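Local coordinates for obscurin (Homo sapiens, PDB 2YZ8), which is a giant muscle protein, seen here through one of its many immunoglobulin-like domains, a module that probably serves in sarcomere organisation and protein-protein recognition, at residues 17-22 and 90-96; 9-15 and 82-88. All blocks are in the same frame, centred on the assembly; numbering follows the deposited sequence.

Contact 1 (17-22 and 90-96)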
ATOM      1  N   ASP A  17      -5.094  -7.877   3.204  1.00 23.93           N
ATOM      2  CA  ASP A  17      -4.022  -8.365   4.071  1.00 24.19           C
ATOM      3  C   ASP A  17      -3.113  -9.299   3.285  1.00 24.22           C
ATOM      4  O   ASP A  17      -3.596 -10.203   2.602  1.00 24.47           O
ATOM      5  CB  ASP A  17      -4.596  -9.144   5.261  1.00 24.27           C
ATOM      6  CG  ASP A  17      -5.386  -8.271   6.223  1.00 25.00           C
ATOM      7  OD1 ASP A  17      -6.319  -8.805   6.860  1.00 26.08           O
ATOM      8  OD2 ASP A  17      -5.079  -7.068   6.364  1.00 24.83           O
ATOM      9  N   LEU A  18      -1.804  -9.092   3.392  1.00 23.87           N
ATOM     10  CA  LEU A  18      -0.836  -9.957   2.712  1.00 23.86           C
ATOM     11  C   LEU A  18       0.255 -10.528   3.604  1.00 23.34           C
ATOM     12  O   LEU A  18       0.616  -9.944   4.624  1.00 23.14           O
ATOM     13  CB  LEU A  18      -0.195  -9.266   1.500  1.00 24.01           C
ATOM     14  CG  LEU A  18      -0.361  -7.794   1.145  1.00 24.77           C
ATOM     15  CD1 LEU A  18       0.108  -6.866   2.255  1.00 26.11           C
ATOM     16  CD2 LEU A  18       0.416  -7.530  -0.140  1.00 24.14           C
ATOM     17  N   GLU A  19       0.773 -11.680   3.186  1.00 23.04           N
ATOM     18  CA  GLU A  19       1.907 -12.329   3.831  1.00 23.14           C
ATOM     19  C   GLU A  19       2.977 -12.593   2.777  1.00 22.80           C
ATOM     20  O   GLU A  19       2.728 -13.293   1.797  1.00 22.58           O
ATOM     21  CB  GLU A  19       1.477 -13.635   4.500  1.00 23.07           C
ATOM     22  CG  GLU A  19       2.588 -14.306   5.296  1.00 24.60           C
ATOM     23  CD  GLU A  19       2.264 -15.739   5.688  1.00 26.71           C
ATOM     24  OE1 GLU A  19       2.989 -16.652   5.232  1.00 28.27           O
ATOM     25  OE2 GLU A  19       1.296 -15.957   6.451  1.00 28.01           O
ATOM     26  N   VAL A  20       4.161 -12.024   2.981  1.00 22.74           N
ATOM     27  CA  VAL A  20       5.242 -12.089   1.994  1.00 22.87           C
ATOM     28  C   VAL A  20       6.544 -12.511   2.675  1.00 22.91           C
ATOM     29  O   VAL A  20       6.771 -12.174   3.838  1.00 22.56           O
ATOM     30  CB  VAL A  20       5.449 -10.716   1.290  1.00 22.73           C
ATOM     31  CG1 VAL A  20       6.560 -10.791   0.246  1.00 23.48           C
ATOM     32  CG2 VAL A  20       4.162 -10.234   0.635  1.00 22.62           C
ATOM     33  N   LEU A  21       7.386 -13.243   1.945  1.00 22.91           N
ATOM     34  CA  LEU A  21       8.717 -13.621   2.427  1.00 23.09           C
ATOM     35  C   LEU A  21       9.627 -12.406   2.598  1.00 23.04           C
ATOM     36  O   LEU A  21       9.529 -11.434   1.847  1.00 23.15           O
ATOM     37  CB  LEU A  21       9.389 -14.623   1.474  1.00 23.11           C
ATOM     38  CG  LEU A  21       9.079 -16.131   1.492  1.00 23.99           C
ATOM     39  CD1 LEU A  21       9.085 -16.716   2.909  1.00 23.59           C
ATOM     40  CD2 LEU A  21       7.768 -16.458   0.778  1.00 24.85           C
ATOM     41  N   GLU A  22      10.513 -12.486   3.586  1.00 23.10           N
ATOM     42  CA  GLU A  22      11.585 -11.516   3.797  1.00 23.42           C
ATOM     43  C   GLU A  22      12.456 -11.398   2.539  1.00 23.47           C
ATOM     44  O   GLU A  22      12.681 -12.389   1.841  1.00 23.49           O
ATOM     45  CB  GLU A  22      12.445 -11.973   4.979  1.00 23.41           C
ATOM     46  CG  GLU A  22      13.400 -10.929   5.540  1.00 23.88           C
ATOM     47  CD  GLU A  22      14.334 -11.486   6.609  1.00 24.06           C
ATOM     48  OE1 GLU A  22      14.338 -12.717   6.844  1.00 25.05           O
ATOM     49  OE2 GLU A  22      15.074 -10.683   7.217  1.00 25.25           O
ATOM     50  N   THR A  90      -3.025  -5.185   6.641  1.00 21.80           N
ATOM     51  CA  THR A  90      -1.728  -5.464   7.247  1.00 22.51           C
ATOM     52  C   THR A  90      -0.815  -6.273   6.336  1.00 22.35           C
ATOM     53  O   THR A  90      -1.265  -7.127   5.567  1.00 22.82           O
ATOM     54  CB  THR A  90      -1.843  -6.206   8.595  1.00 22.66           C
ATOM     55  OG1 THR A  90      -2.527  -7.447   8.401  1.00 24.00           O
ATOM     56  CG2 THR A  90      -2.587  -5.364   9.620  1.00 23.49           C
ATOM     57  N   LEU A  91       0.475  -5.991   6.448  1.00 21.91           N
ATOM     58  CA  LEU A  91       1.506  -6.755   5.780  1.00 21.64           C
ATOM     59  C   LEU A  91       2.234  -7.605   6.811  1.00 21.36           C
ATOM     60  O   LEU A  91       2.762  -7.078   7.786  1.00 21.14           O
ATOM     61  CB  LEU A  91       2.481  -5.801   5.085  1.00 21.34           C
ATOM     62  CG  LEU A  91       3.805  -6.317   4.503  1.00 21.78           C
ATOM     63  CD1 LEU A  91       3.602  -7.445   3.490  1.00 21.64           C
ATOM     64  CD2 LEU A  91       4.556  -5.154   3.867  1.00 21.73           C
ATOM     65  N   THR A  92       2.239  -8.918   6.602  1.00 21.57           N
ATOM     66  CA  THR A  92       2.978  -9.841   7.464  1.00 21.73           C
ATOM     67  C   THR A  92       4.227 -10.290   6.716  1.00 22.04           C
ATOM     68  O   THR A  92       4.155 -10.673   5.546  1.00 21.91           O
ATOM     69  CB  THR A  92       2.099 -11.054   7.886  1.00 21.81           C
ATOM     70  OG1 THR A  92       0.984 -10.581   8.646  1.00 21.32           O
ATOM     71  CG2 THR A  92       2.880 -12.066   8.743  1.00 21.98           C
ATOM     72  N   VAL A  93       5.375 -10.218   7.387  1.00 22.30           N
ATOM     73  CA  VAL A  93       6.639 -10.636   6.784  1.00 21.90           C
ATOM     74  C   VAL A  93       7.104 -11.932   7.431  1.00 22.37           C
ATOM     75  O   VAL A  93       7.170 -12.036   8.665  1.00 22.32           O
ATOM     76  CB  VAL A  93       7.715  -9.522   6.868  1.00 21.95           C
ATOM     77  CG1 VAL A  93       9.072 -10.022   6.344  1.00 21.58           C
ATOM     78  CG2 VAL A  93       7.254  -8.298   6.071  1.00 21.44           C
ATOM     79  N   THR A  94       7.393 -12.927   6.592  1.00 22.49           N
ATOM     80  CA  THR A  94       7.821 -14.253   7.055  1.00 22.43           C
ATOM     81  C   THR A  94       9.319 -14.407   6.829  1.00 22.30           C
ATOM     82  O   THR A  94       9.829 -14.081   5.746  1.00 22.02           O
ATOM     83  CB  THR A  94       7.047 -15.363   6.307  1.00 22.77           C
ATOM     84  OG1 THR A  94       5.643 -15.209   6.554  1.00 23.91           O
ATOM     85  CG2 THR A  94       7.481 -16.756   6.754  1.00 22.80           C
ATOM     86  N   ALA A  95      10.020 -14.902   7.848  1.00 22.20           N
ATOM     87  CA  ALA A  95      11.470 -15.069   7.768  1.00 22.11           C
ATOM     88  C   ALA A  95      11.852 -16.093   6.705  1.00 22.01           C
ATOM     89  O   ALA A  95      11.170 -17.108   6.544  1.00 22.13           O
ATOM     90  CB  ALA A  95      12.035 -15.466   9.114  1.00 21.85           C
ATOM     91  N   LEU A  96      12.939 -15.817   5.984  1.00 21.85           N
ATOM     92  CA  LEU A  96      13.454 -16.731   4.962  1.00 21.84           C
ATOM     93  C   LEU A  96      14.291 -17.850   5.577  1.00 21.96           C
ATOM     94  O   LEU A  96      15.145 -17.582   6.426  1.00 21.90           O
ATOM     95  CB  LEU A  96      14.306 -15.983   3.929  1.00 21.70           C
ATOM     96  CG  LEU A  96      13.702 -15.496   2.609  1.00 21.83           C
ATOM     97  CD1 LEU A  96      14.792 -14.843   1.777  1.00 21.47           C
ATOM     98  CD2 LEU A  96      13.046 -16.624   1.822  1.00 21.80           C
TER
HETATM   99  O   HOH W   1      -1.010  -9.660   7.013  1.00 27.42           O

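Contact 2 (9-15 and 82-88)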
ATOM      1  N   VAL A   9     -15.580  10.048  -5.035  1.00 24.16           N
ATOM      2  CA  VAL A   9     -14.657   8.932  -5.246  1.00 24.02           C
ATOM      3  C   VAL A   9     -14.493   8.061  -3.996  1.00 24.02           C
ATOM      4  O   VAL A   9     -14.189   8.559  -2.910  1.00 24.16           O
ATOM      5  CB  VAL A   9     -13.275   9.428  -5.752  1.00 24.01           C
ATOM      6  CG1 VAL A   9     -12.298   8.267  -5.910  1.00 23.74           C
ATOM      7  CG2 VAL A   9     -13.425  10.186  -7.072  1.00 23.83           C
ATOM      8  N   ARG A  10     -14.702   6.758  -4.170  1.00 23.84           N
ATOM      9  CA  ARG A  10     -14.614   5.780  -3.087  1.00 23.94           C
ATOM     10  C   ARG A  10     -13.637   4.670  -3.460  1.00 23.86           C
ATOM     11  O   ARG A  10     -13.418   4.400  -4.642  1.00 24.01           O
ATOM     12  CB  ARG A  10     -15.995   5.163  -2.821  1.00 23.87           C
ATOM     13  CG  ARG A  10     -16.852   5.837  -1.742  1.00 24.69           C
ATOM     14  CD  ARG A  10     -17.155   7.304  -2.021  1.00 25.29           C
ATOM     15  NE  ARG A  10     -18.342   7.779  -1.310  1.00 25.95           N
ATOM     16  CZ  ARG A  10     -18.513   9.026  -0.877  1.00 26.41           C
ATOM     17  NH1 ARG A  10     -17.562   9.936  -1.053  1.00 26.58           N
ATOM     18  NH2 ARG A  10     -19.633   9.365  -0.250  1.00 26.71           N
ATOM     19  N   PHE A  11     -13.053   4.022  -2.455  1.00 24.07           N
ATOM     20  CA  PHE A  11     -12.295   2.797  -2.694  1.00 24.02           C
ATOM     21  C   PHE A  11     -13.261   1.672  -3.041  1.00 24.27           C
ATOM     22  O   PHE A  11     -13.946   1.139  -2.177  1.00 24.30           O
ATOM     23  CB  PHE A  11     -11.397   2.445  -1.501  1.00 23.98           C
ATOM     24  CG  PHE A  11     -10.201   3.344  -1.375  1.00 22.99           C
ATOM     25  CD1 PHE A  11     -10.199   4.397  -0.465  1.00 22.48           C
ATOM     26  CD2 PHE A  11      -9.094   3.165  -2.201  1.00 22.47           C
ATOM     27  CE1 PHE A  11      -9.097   5.250  -0.360  1.00 22.19           C
ATOM     28  CE2 PHE A  11      -7.987   4.016  -2.104  1.00 22.40           C
ATOM     29  CZ  PHE A  11      -7.989   5.056  -1.182  1.00 22.42           C
ATOM     30  N   GLN A  12     -13.334   1.355  -4.331  1.00 24.41           N
ATOM     31  CA  GLN A  12     -14.235   0.324  -4.838  1.00 24.52           C
ATOM     32  C   GLN A  12     -13.758  -1.063  -4.414  1.00 24.60           C
ATOM     33  O   GLN A  12     -14.566  -1.931  -4.080  1.00 24.26           O
ATOM     34  CB  GLN A  12     -14.329   0.418  -6.361  1.00 24.87           C
ATOM     35  CG  GLN A  12     -15.247  -0.610  -6.993  1.00 25.11           C
ATOM     36  CD  GLN A  12     -15.618  -0.249  -8.400  1.00 26.01           C
ATOM     37  OE1 GLN A  12     -15.837   0.921  -8.714  1.00 26.47           O
ATOM     38  NE2 GLN A  12     -15.708  -1.252  -9.263  1.00 27.05           N
ATOM     39  N   GLU A  13     -12.441  -1.259  -4.437  1.00 24.39           N
ATOM     40  CA  GLU A  13     -11.825  -2.479  -3.920  1.00 24.41           C
ATOM     41  C   GLU A  13     -10.839  -2.119  -2.822  1.00 24.43           C
ATOM     42  O   GLU A  13      -9.891  -1.359  -3.040  1.00 24.48           O
ATOM     43  CB  GLU A  13     -11.128  -3.267  -5.031  1.00 24.38           C
ATOM     44  CG  GLU A  13     -12.079  -3.922  -6.029  1.00 24.37           C
ATOM     45  N   ALA A  14     -11.083  -2.670  -1.640  1.00 24.10           N
ATOM     46  CA  ALA A  14     -10.264  -2.419  -0.466  1.00 24.16           C
ATOM     47  C   ALA A  14      -8.880  -3.070  -0.569  1.00 23.93           C
ATOM     48  O   ALA A  14      -8.700  -4.046  -1.293  1.00 24.31           O
ATOM     49  CB  ALA A  14     -10.995  -2.917   0.786  1.00 23.82           C
ATOM     50  N   LEU A  15      -7.911  -2.505   0.147  1.00 23.72           N
ATOM     51  CA  LEU A  15      -6.624  -3.166   0.406  1.00 23.53           C
ATOM     52  C   LEU A  15      -6.818  -4.523   1.077  1.00 23.57           C
ATOM     53  O   LEU A  15      -7.685  -4.675   1.935  1.00 23.51           O
ATOM     54  CB  LEU A  15      -5.752  -2.298   1.318  1.00 23.29           C
ATOM     55  CG  LEU A  15      -4.985  -1.129   0.708  1.00 22.70           C
ATOM     56  CD1 LEU A  15      -4.393  -0.268   1.823  1.00 22.45           C
ATOM     57  CD2 LEU A  15      -3.903  -1.645  -0.224  1.00 20.88           C
ATOM     58  N   PHE A  82      -7.940   8.848   0.036  1.00 19.48           N
ATOM     59  CA  PHE A  82      -8.262   9.875  -0.948  1.00 19.33           C
ATOM     60  C   PHE A  82      -9.397  10.730  -0.403  1.00 19.27           C
ATOM     61  O   PHE A  82     -10.488  10.224  -0.117  1.00 18.86           O
ATOM     62  CB  PHE A  82      -8.635   9.274  -2.307  1.00 19.04           C
ATOM     63  CG  PHE A  82      -8.948  10.310  -3.352  1.00 19.63           C
ATOM     64  CD1 PHE A  82     -10.269  10.614  -3.684  1.00 19.50           C
ATOM     65  CD2 PHE A  82      -7.924  11.008  -3.983  1.00 18.90           C
ATOM     66  CE1 PHE A  82     -10.563  11.588  -4.645  1.00 19.25           C
ATOM     67  CE2 PHE A  82      -8.210  11.987  -4.942  1.00 18.93           C
ATOM     68  CZ  PHE A  82      -9.534  12.278  -5.267  1.00 18.81           C
ATOM     69  N   GLY A  83      -9.127  12.025  -0.263  1.00 19.42           N
ATOM     70  CA  GLY A  83     -10.083  12.951   0.327  1.00 19.99           C
ATOM     71  C   GLY A  83     -10.423  12.474   1.723  1.00 20.26           C
ATOM     72  O   GLY A  83      -9.539  12.349   2.569  1.00 20.29           O
ATOM     73  N   ASP A  84     -11.700  12.164   1.937  1.00 20.47           N
ATOM     74  CA  ASP A  84     -12.197  11.669   3.229  1.00 20.84           C
ATOM     75  C   ASP A  84     -12.228  10.140   3.326  1.00 20.42           C
ATOM     76  O   ASP A  84     -12.506   9.584   4.387  1.00 20.46           O
ATOM     77  CB  ASP A  84     -13.596  12.238   3.512  1.00 21.16           C
ATOM     78  CG  ASP A  84     -14.567  12.058   2.336  1.00 22.98           C
ATOM     79  OD1 ASP A  84     -14.145  11.648   1.225  1.00 25.13           O
ATOM     80  OD2 ASP A  84     -15.769  12.341   2.525  1.00 24.48           O
ATOM     81  N   GLN A  85     -11.933   9.474   2.216  1.00 20.17           N
ATOM     82  CA  GLN A  85     -12.043   8.023   2.116  1.00 19.97           C
ATOM     83  C   GLN A  85     -10.715   7.338   2.415  1.00 20.07           C
ATOM     84  O   GLN A  85      -9.653   7.826   2.032  1.00 20.09           O
ATOM     85  CB  GLN A  85     -12.533   7.624   0.719  1.00 20.07           C
ATOM     86  CG  GLN A  85     -13.910   8.178   0.343  1.00 19.75           C
ATOM     87  CD  GLN A  85     -15.040   7.624   1.203  1.00 20.47           C
ATOM     88  OE1 GLN A  85     -15.869   8.376   1.707  1.00 21.51           O
ATOM     89  NE2 GLN A  85     -15.075   6.309   1.372  1.00 19.98           N
ATOM     90  N   THR A  86     -10.780   6.205   3.107  1.00 19.77           N
ATOM     91  CA  THR A  86      -9.579   5.446   3.437  1.00 19.98           C
ATOM     92  C   THR A  86      -9.820   3.948   3.323  1.00 19.99           C
ATOM     93  O   THR A  86     -10.951   3.481   3.455  1.00 19.81           O
ATOM     94  CB  THR A  86      -9.057   5.743   4.881  1.00 20.10           C
ATOM     95  OG1 THR A  86      -9.877   5.070   5.850  1.00 20.99           O
ATOM     96  CG2 THR A  86      -9.026   7.239   5.189  1.00 19.60           C
ATOM     97  N   THR A  87      -8.745   3.205   3.084  1.00 20.08           N
ATOM     98  CA  THR A  87      -8.755   1.746   3.158  1.00 20.33           C
ATOM     99  C   THR A  87      -7.450   1.308   3.817  1.00 20.70           C
ATOM    100  O   THR A  87      -6.458   2.036   3.768  1.00 21.00           O
ATOM    101  CB  THR A  87      -8.956   1.075   1.768  1.00 20.19           C
ATOM    102  OG1 THR A  87      -8.946  -0.353   1.907  1.00 19.40           O
ATOM    103  CG2 THR A  87      -7.876   1.506   0.770  1.00 20.43           C
ATOM    104  N   SER A  88      -7.449   0.135   4.437  1.00 20.88           N
ATOM    105  CA  SER A  88      -6.313  -0.283   5.251  1.00 21.53           C
ATOM    106  C   SER A  88      -6.202  -1.806   5.350  1.00 21.55           C
ATOM    107  O   SER A  88      -7.213  -2.494   5.364  1.00 21.48           O
ATOM    108  CB  SER A  88      -6.452   0.309   6.656  1.00 21.72           C
ATOM    109  OG  SER A  88      -5.361  -0.053   7.469  1.00 23.09           O
TER
HETATM  110  O   HOH W   2     -14.131   4.283   0.362  1.00 30.50           O
HETATM  111  O   HOH W   3      -9.556  -3.761   4.093  1.00 42.62           O

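Contact 1 (17-22 and 90-96)
Asp17 turns CG away from its own carbonyl carbon and beside its backbone N (chi1 -67°), which carries the carboxylate over to the start of Thr90. There OD2 accepts the backbone N-H of Thr90 on its anti side, 2.8 Å from N and somewhat out of the carboxylate plane. Thr90 holds OG1 between its N and carbonyl carbon (chi1 59°), on the side of the incoming Asp17, where the hydroxyl and OD2 lie 3.3 Å apart, at best a weak bond.

From this side-chain clasp onward the backbones run as parallel strands. The ladder steps between the strands, from Leu18 N to Thr90 O, Thr92 N to Leu18 O (2.8 Å, N-H...O 172°), Val20 N to Thr92 O, Thr94 N to Val20 O and Glu22 N to Thr94 O. Residues 18 and 20 thus use both N-H and C=O toward the partner strand, the rule for a parallel pair, while CA-H...O contacts fill the steps between. A water adds to the Leu18 carbonyl, donating to O at 2.9 Å, and also bonds the hydroxyls of Thr90 and Thr92.

The two faces differ in kind. On one, CD1 of Leu91 meets CD1 of Leu18 at 3.8 Å and CG2 of Val20 at 4.0 Å, with Leu70 beside Val20 and Leu91, and Leu28 against Leu18. On the other, the extended Glu19 side chain stands out from the sheet, its OE1 meeting Thr94 OG1 in a weak bond of 3.3 Å, and farther on Leu96 CD2 packs 4.0 Å from Leu21 CG.

This parallel pairing of strand 18-21 with the last strand, 85-94, is the A'-G arrangement of I-set immunoglobulin domains. Its chemistry implies cohesion resting chiefly on backbone bonds and an apolar inner face, with an outer face of mixed character.

Contact 2 (9-15 and 82-88)
The ring of Phe11 receives the methyl of Thr87 squarely over one face: CG2 stands 3.6 Å from the centroid, 11° off the ring normal, a CH-pi contact. At the ring's edge CE1 comes 3.6 Å from Gln85 O, a carbonyl already engaged by Phe82 N. Cut back to an alanine, Phe11 would no longer offer the Thr87 methyl a ring face, and a gap is likely to open beside the Phe82-Gln85 turn.

Thr87 also works in a second direction. With OG1 opposite its backbone N across the CA-CB bond (chi1 180°), the hydroxyl reaches segment 9-15 and accepts Leu15 N at 3.0 Å, while CG2 remains over the ring. Beyond it a water bridges the carbonyls of Leu15 and Ser88, donating to both.

At the other end, CB of Val9 lies 3.6 Å from Phe82 CE1. The Gln85 amide stacks on the Arg10 guanidinium, the planes 22° apart, with OE1 over one face 3.6 Å from NH1. A second water accepts from Phe11 N; its approach to Gln85 NE2 is too short to be relied on. Farther out, Asp84 OD1 approaches the guanidinium only as a nearby opposite charge.

A type II' turn from Phe82 to Gln85, closed by backbone bonds in both directions between its ends, places the side chains of Phe82 and Gln85; Gly83 takes its positive phi. The contact spans the two sheets of the sandwich: Phe11 rests on Cys30 and Leu32 of strand 26-32 and on Cys80 of strand 76-82, whereas Thr87 pairs through its backbone with Cys80.

How the contacts relate
Contact 1 and contact 2 illustrate how one edge of an immunoglobulin sandwich is shared between sheets. Strand 85-94 serves both, its beginning in contact 2 and its end in contact 1, and the N-terminal chain follows it, passing from strand 11-13 in the four-stranded sheet to strand 18-21 in the five-stranded one. Side chains, waters and a single direct hydrogen bond make contact 2; a parallel backbone ladder makes contact 1. The centres of the contacts lie about 23 Å apart, on opposite sides of the chain's centre, and their segments adjoin in sequence at 15-17 and 88-90. Together they bind the two terminal portions of the domain along its length.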